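Exopolysaccharide biosynthesis protein (Pantoea stewartii subsp. stewartii DC283, PDB 6TGF) probably acts as a hydrolase that modifies the exopolysaccharide of the bacterial biofilm, built as a trimer with a bacteriophage tailspike-like parallel beta-helix. Local coordinates at residues Ala398-Gln403 / Leu432-Gln437; Asp449-Ile454 / Glu467-Pro472. All blocks are in the same frame, centred on the assembly; numbering follows the deposited sequence.

Contact 1: residues Ala398-Gln403 / Leu432-Gln437; sequences AGWSGQ and LPRCSQ. With EDO (1,2-ethanediol), chain Z.
Arg434 lays its extended side chain over one face of the Trp400 indole, with the guanidinium and ring planes only 6° from parallel. The CH-pi contact is made by Arg434 CD, which sits 3.9 Å from the centroid of the Trp400 six-membered ring. It lies over the rim rather than the centre, and its nearest ring atom is Trp400 CH2 at 3.5 Å. Arginine suits the place because its methylene chain can cover an aromatic face while its polar end continues past it; Arg434 NH1 goes on to a hydrogen bond with Asp409 O. The indole is brought across by its first torsion, which sets CG between the backbone N and the carbonyl carbon (chi1 54°). Its edge then meets Pro433, whose CG lies 3.8 Å from Trp400 CZ3. Proline offers a compact apolar ring here, while its carbonyl O also approaches the indole edge. Nearer the body of the beta-helix, the small Ala398 leaves room for a branched neighbour, and its CB meets Leu432 CD2 at 3.4 Å. The backbones part beyond this point, and one water spans them, donating to Ala398 O at 2.7 Å and also to Pro433 O. At the far end, Ser436 OG makes a weak hydrogen bond to a 1,2-ethanediol, probably from the crystallisation liquor. Arg434 itself has a left-handed backbone conformation, which turns the chain from Pro433 into strand 435-436. The contact thus lies where two successive turns of the parallel beta-helix leave one sheet: strand 396-399 runs parallel to 430-431, strand 435-436 pairs with 411-412, and Leu432 packs inward on Leu416 of strand 414-422 and Trp459 of strand 458-467.

Contact 2: residues Asp449-Ile454 / Glu467-Pro472; sequences DNPGDI and EDCKNP
Asn471 reaches across to Asp449 and Asn450 between successive turns of a right-handed parallel beta-helix, where Asp449, Asn450 and Pro451 lie beside Lys470, Asn471 and Pro472 in turn. Polar contacts centre on Asn471. Its backbone N donates to Asp449 O at 3.0 Å, and its ND2 adds a weak bond to the same oxygen, so the carbonyl is gripped twice. A second weak bond runs from Asn471 ND2 to Asn450 OD1, also 3.0 Å long. Both asparagines set CG beside the backbone N, anti to the carbonyl carbon (chi1 -61° and -62°), which brings their amides out side by side with planes 11° apart; an amide suits such a place because it can both donate and accept. Apolar packing lies on the inner side, where Pro451 CG touches Cys469 CB at 3.7 Å and the proline ring also rests on Leu466 and Leu473. Gly452 follows with a positive phi that suits glycine, since a CB there would press on Pro451 O, and its backbone pairs with Ile474 of strand 473-474. On the outer side the methylenes of Lys470 pass the Asp449 carboxylate (Lys470 CB to Asp449 OD1 3.8 Å), while Lys470 NZ stays 4.6 Å from Asp449 OD2, too far for a salt bridge.

Overall arrangement
Along the chain from the N terminus, contact 1 comes first: the 28 residues between Gln403 and Leu432 make a circuit of the beta-helix, through strands 411-412 and 414-422, before 432-437 closes against 398-403. Contact 2 opens later and closes a shorter loop of 12 residues that includes most of strand 458-467. The two loops follow in series, neither nesting nor crossing, with their centres about 20 Å apart. They nevertheless meet, since Leu432 N lies 2.8 Å from Asp453 O, a probable hydrogen bond, and Pro433 packs on the Asp453 side chain. Four consecutive turns are thereby joined, three through strands 396-399, 430-431 and 450-453 and the fourth through the loop before strand 473-474.

Contact 1: residues Ala398-Gln403 / Leu432-Gln437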
# COMPACT_ATOMS: atom_id res chain seq x y z
N ALA B 398 10.39 -19.73 3.34
CA ALA B 398 10.68 -19.81 1.89
C ALA B 398 12.12 -20.30 1.68
O ALA B 398 13.03 -19.71 2.29
CB ALA B 398 10.45 -18.47 1.23
N GLY B 399 12.29 -21.35 0.87
CA GLY B 399 13.60 -21.94 0.52
C GLY B 399 13.79 -22.01 -0.98
O GLY B 399 12.98 -21.41 -1.71
N TRP B 400 14.82 -22.73 -1.43
CA TRP B 400 15.22 -22.86 -2.86
C TRP B 400 15.67 -24.30 -3.15
O TRP B 400 15.96 -25.03 -2.18
CB TRP B 400 16.32 -21.85 -3.20
CG TRP B 400 17.50 -21.92 -2.29
CD1 TRP B 400 18.59 -22.74 -2.42
CD2 TRP B 400 17.71 -21.17 -1.08
NE1 TRP B 400 19.47 -22.53 -1.39
CE2 TRP B 400 18.95 -21.58 -0.55
CE3 TRP B 400 16.97 -20.19 -0.40
CZ2 TRP B 400 19.47 -21.04 0.63
CZ3 TRP B 400 17.49 -19.66 0.76
CH2 TRP B 400 18.72 -20.08 1.27
N SER B 401 15.73 -24.67 -4.43
CA SER B 401 15.98 -26.06 -4.90
C SER B 401 17.46 -26.27 -5.27
O SER B 401 17.99 -27.34 -4.92
CB SER B 401 15.08 -26.41 -6.06
OG SER B 401 14.93 -25.30 -6.93
N GLY B 402 18.08 -25.30 -5.95
CA GLY B 402 19.44 -25.42 -6.50
C GLY B 402 20.50 -25.50 -5.42
O GLY B 402 20.57 -24.59 -4.58
N GLN B 403 21.31 -26.57 -5.44
CA GLN B 403 22.43 -26.80 -4.49
C GLN B 403 23.58 -25.85 -4.84
O GLN B 403 24.17 -25.27 -3.90
CB GLN B 403 22.87 -28.26 -4.52
CG GLN B 403 22.03 -29.17 -3.64
CD GLN B 403 20.61 -29.31 -4.13
OE1 GLN B 403 20.36 -29.74 -5.25
NE2 GLN B 403 19.66 -28.94 -3.29
N LEU B 432 13.28 -16.69 6.10
CA LEU B 432 13.37 -16.11 4.73
C LEU B 432 14.81 -15.70 4.42
O LEU B 432 15.08 -14.53 4.16
CB LEU B 432 12.42 -14.91 4.65
CG LEU B 432 10.94 -15.23 4.84
CD1 LEU B 432 10.12 -13.96 4.95
CD2 LEU B 432 10.41 -16.11 3.72
N PRO B 433 15.78 -16.64 4.42
CA PRO B 433 17.14 -16.35 3.96
C PRO B 433 17.20 -16.09 2.45
O PRO B 433 16.36 -16.62 1.73
CB PRO B 433 17.93 -17.63 4.32
CG PRO B 433 16.88 -18.72 4.37
CD PRO B 433 15.63 -18.04 4.88
N ARG B 434 18.16 -15.28 2.01
CA ARG B 434 18.45 -14.98 0.59
C ARG B 434 17.18 -14.48 -0.12
O ARG B 434 16.86 -15.01 -1.20
CB ARG B 434 18.99 -16.22 -0.12
CG ARG B 434 20.30 -16.76 0.45
CD ARG B 434 20.85 -17.83 -0.46
NE ARG B 434 22.07 -18.45 0.05
CZ ARG B 434 22.73 -19.43 -0.55
NH1 ARG B 434 22.30 -19.93 -1.70
NH2 ARG B 434 23.83 -19.91 -0.00
N CYS B 435 16.49 -13.50 0.47
CA CYS B 435 15.33 -12.80 -0.14
C CYS B 435 15.81 -11.48 -0.77
O CYS B 435 16.22 -10.58 -0.00
CB CYS B 435 14.24 -12.54 0.89
SG CYS B 435 13.30 -14.02 1.33
N SER B 436 15.78 -11.40 -2.10
CA SER B 436 16.25 -10.23 -2.89
C SER B 436 15.04 -9.39 -3.34
O SER B 436 13.95 -9.96 -3.48
CB SER B 436 17.07 -10.69 -4.07
OG SER B 436 18.03 -11.65 -3.68
N GLN B 437 15.25 -8.08 -3.52
CA GLN B 437 14.22 -7.09 -3.97
C GLN B 437 12.96 -7.22 -3.10
O GLN B 437 11.85 -7.16 -3.67
CB GLN B 437 13.90 -7.31 -5.45
CG GLN B 437 15.07 -7.06 -6.39
CD GLN B 437 16.00 -8.25 -6.50
OE1 GLN B 437 17.21 -8.13 -6.30
NE2 GLN B 437 15.45 -9.40 -6.84
C1 EDO Z . 20.12 -9.93 -6.99
O1 EDO Z . 20.14 -11.03 -6.11
C2 EDO Z . 20.97 -8.80 -6.53
O2 EDO Z . 21.77 -8.20 -7.54
O HOH W 1 13.87 -17.37 1.25
O HOH W 2 23.59 -22.15 -3.80

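Contact 2: residues Asp449-Ile454 / Glu467-Pro472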
# COMPACT_ATOMS: atom_id res chain seq x y z
N ASP B 449 10.18 -15.68 20.55
CA ASP B 449 11.57 -16.11 20.88
C ASP B 449 12.51 -15.82 19.71
O ASP B 449 13.62 -15.32 19.97
CB ASP B 449 11.63 -17.59 21.26
CG ASP B 449 11.30 -17.87 22.72
OD1 ASP B 449 10.80 -16.95 23.40
OD2 ASP B 449 11.54 -19.02 23.16
N ASN B 450 12.07 -16.11 18.48
CA ASN B 450 12.91 -16.02 17.25
C ASN B 450 12.15 -15.24 16.18
O ASN B 450 11.43 -15.83 15.38
CB ASN B 450 13.32 -17.41 16.76
CG ASN B 450 14.15 -18.16 17.78
OD1 ASN B 450 15.28 -17.77 18.07
ND2 ASN B 450 13.61 -19.24 18.32
N PRO B 451 12.26 -13.89 16.16
CA PRO B 451 11.78 -13.09 15.03
C PRO B 451 12.15 -13.70 13.67
O PRO B 451 11.38 -13.56 12.74
CB PRO B 451 12.48 -11.74 15.26
CG PRO B 451 12.57 -11.64 16.77
CD PRO B 451 12.83 -13.06 17.23
N GLY B 452 13.32 -14.35 13.61
CA GLY B 452 13.67 -15.31 12.54
C GLY B 452 14.93 -14.91 11.78
O GLY B 452 15.81 -14.26 12.38
N ASP B 453 15.00 -15.31 10.51
CA ASP B 453 16.21 -15.21 9.65
C ASP B 453 15.85 -14.50 8.34
O ASP B 453 15.04 -15.05 7.57
CB ASP B 453 16.78 -16.61 9.38
CG ASP B 453 18.06 -16.60 8.56
OD1 ASP B 453 18.79 -15.60 8.63
OD2 ASP B 453 18.31 -17.60 7.86
N ILE B 454 16.44 -13.32 8.11
CA ILE B 454 16.40 -12.59 6.81
C ILE B 454 17.84 -12.30 6.37
O ILE B 454 18.07 -11.27 5.71
CB ILE B 454 15.55 -11.30 6.92
CG1 ILE B 454 16.11 -10.31 7.94
CG2 ILE B 454 14.10 -11.66 7.23
CD1 ILE B 454 15.62 -8.89 7.74
N GLU B 467 9.36 -6.17 20.02
CA GLU B 467 9.16 -5.86 21.46
C GLU B 467 9.24 -7.15 22.28
O GLU B 467 8.47 -8.08 21.99
CB GLU B 467 7.82 -5.15 21.68
CG GLU B 467 7.73 -3.79 21.02
CD GLU B 467 6.64 -2.88 21.57
OE1 GLU B 467 6.66 -1.67 21.26
OE2 GLU B 467 5.75 -3.39 22.30
N ASP B 468 10.15 -7.19 23.25
CA ASP B 468 10.29 -8.28 24.25
C ASP B 468 10.55 -9.61 23.54
O ASP B 468 10.01 -10.64 23.99
CB ASP B 468 9.06 -8.35 25.16
CG ASP B 468 9.22 -9.30 26.34
OD1 ASP B 468 10.26 -9.21 27.03
OD2 ASP B 468 8.31 -10.12 26.56
N CYS B 469 11.35 -9.60 22.47
CA CYS B 469 11.76 -10.80 21.70
C CYS B 469 13.08 -11.33 22.26
O CYS B 469 14.06 -10.57 22.30
CB CYS B 469 11.87 -10.49 20.21
SG CYS B 469 10.26 -10.25 19.43
N LYS B 470 13.08 -12.60 22.70
CA LYS B 470 14.21 -13.25 23.43
C LYS B 470 15.50 -13.09 22.62
O LYS B 470 16.53 -12.69 23.22
CB LYS B 470 13.91 -14.73 23.67
CG LYS B 470 14.94 -15.45 24.54
CD LYS B 470 14.62 -16.91 24.75
CE LYS B 470 15.70 -17.63 25.54
NZ LYS B 470 15.30 -19.01 25.86
N ASN B 471 15.45 -13.39 21.32
CA ASN B 471 16.63 -13.41 20.42
C ASN B 471 16.50 -12.30 19.38
O ASN B 471 15.41 -11.79 19.14
CB ASN B 471 16.79 -14.79 19.76
CG ASN B 471 17.03 -15.89 20.76
OD1 ASN B 471 18.00 -15.83 21.52
ND2 ASN B 471 16.17 -16.89 20.79
N PRO B 472 17.62 -11.88 18.73
CA PRO B 472 17.55 -10.91 17.65
C PRO B 472 16.98 -11.51 16.36
O PRO B 472 17.08 -12.71 16.17
CB PRO B 472 19.01 -10.49 17.44
CG PRO B 472 19.80 -11.71 17.89
CD PRO B 472 19.00 -12.30 19.03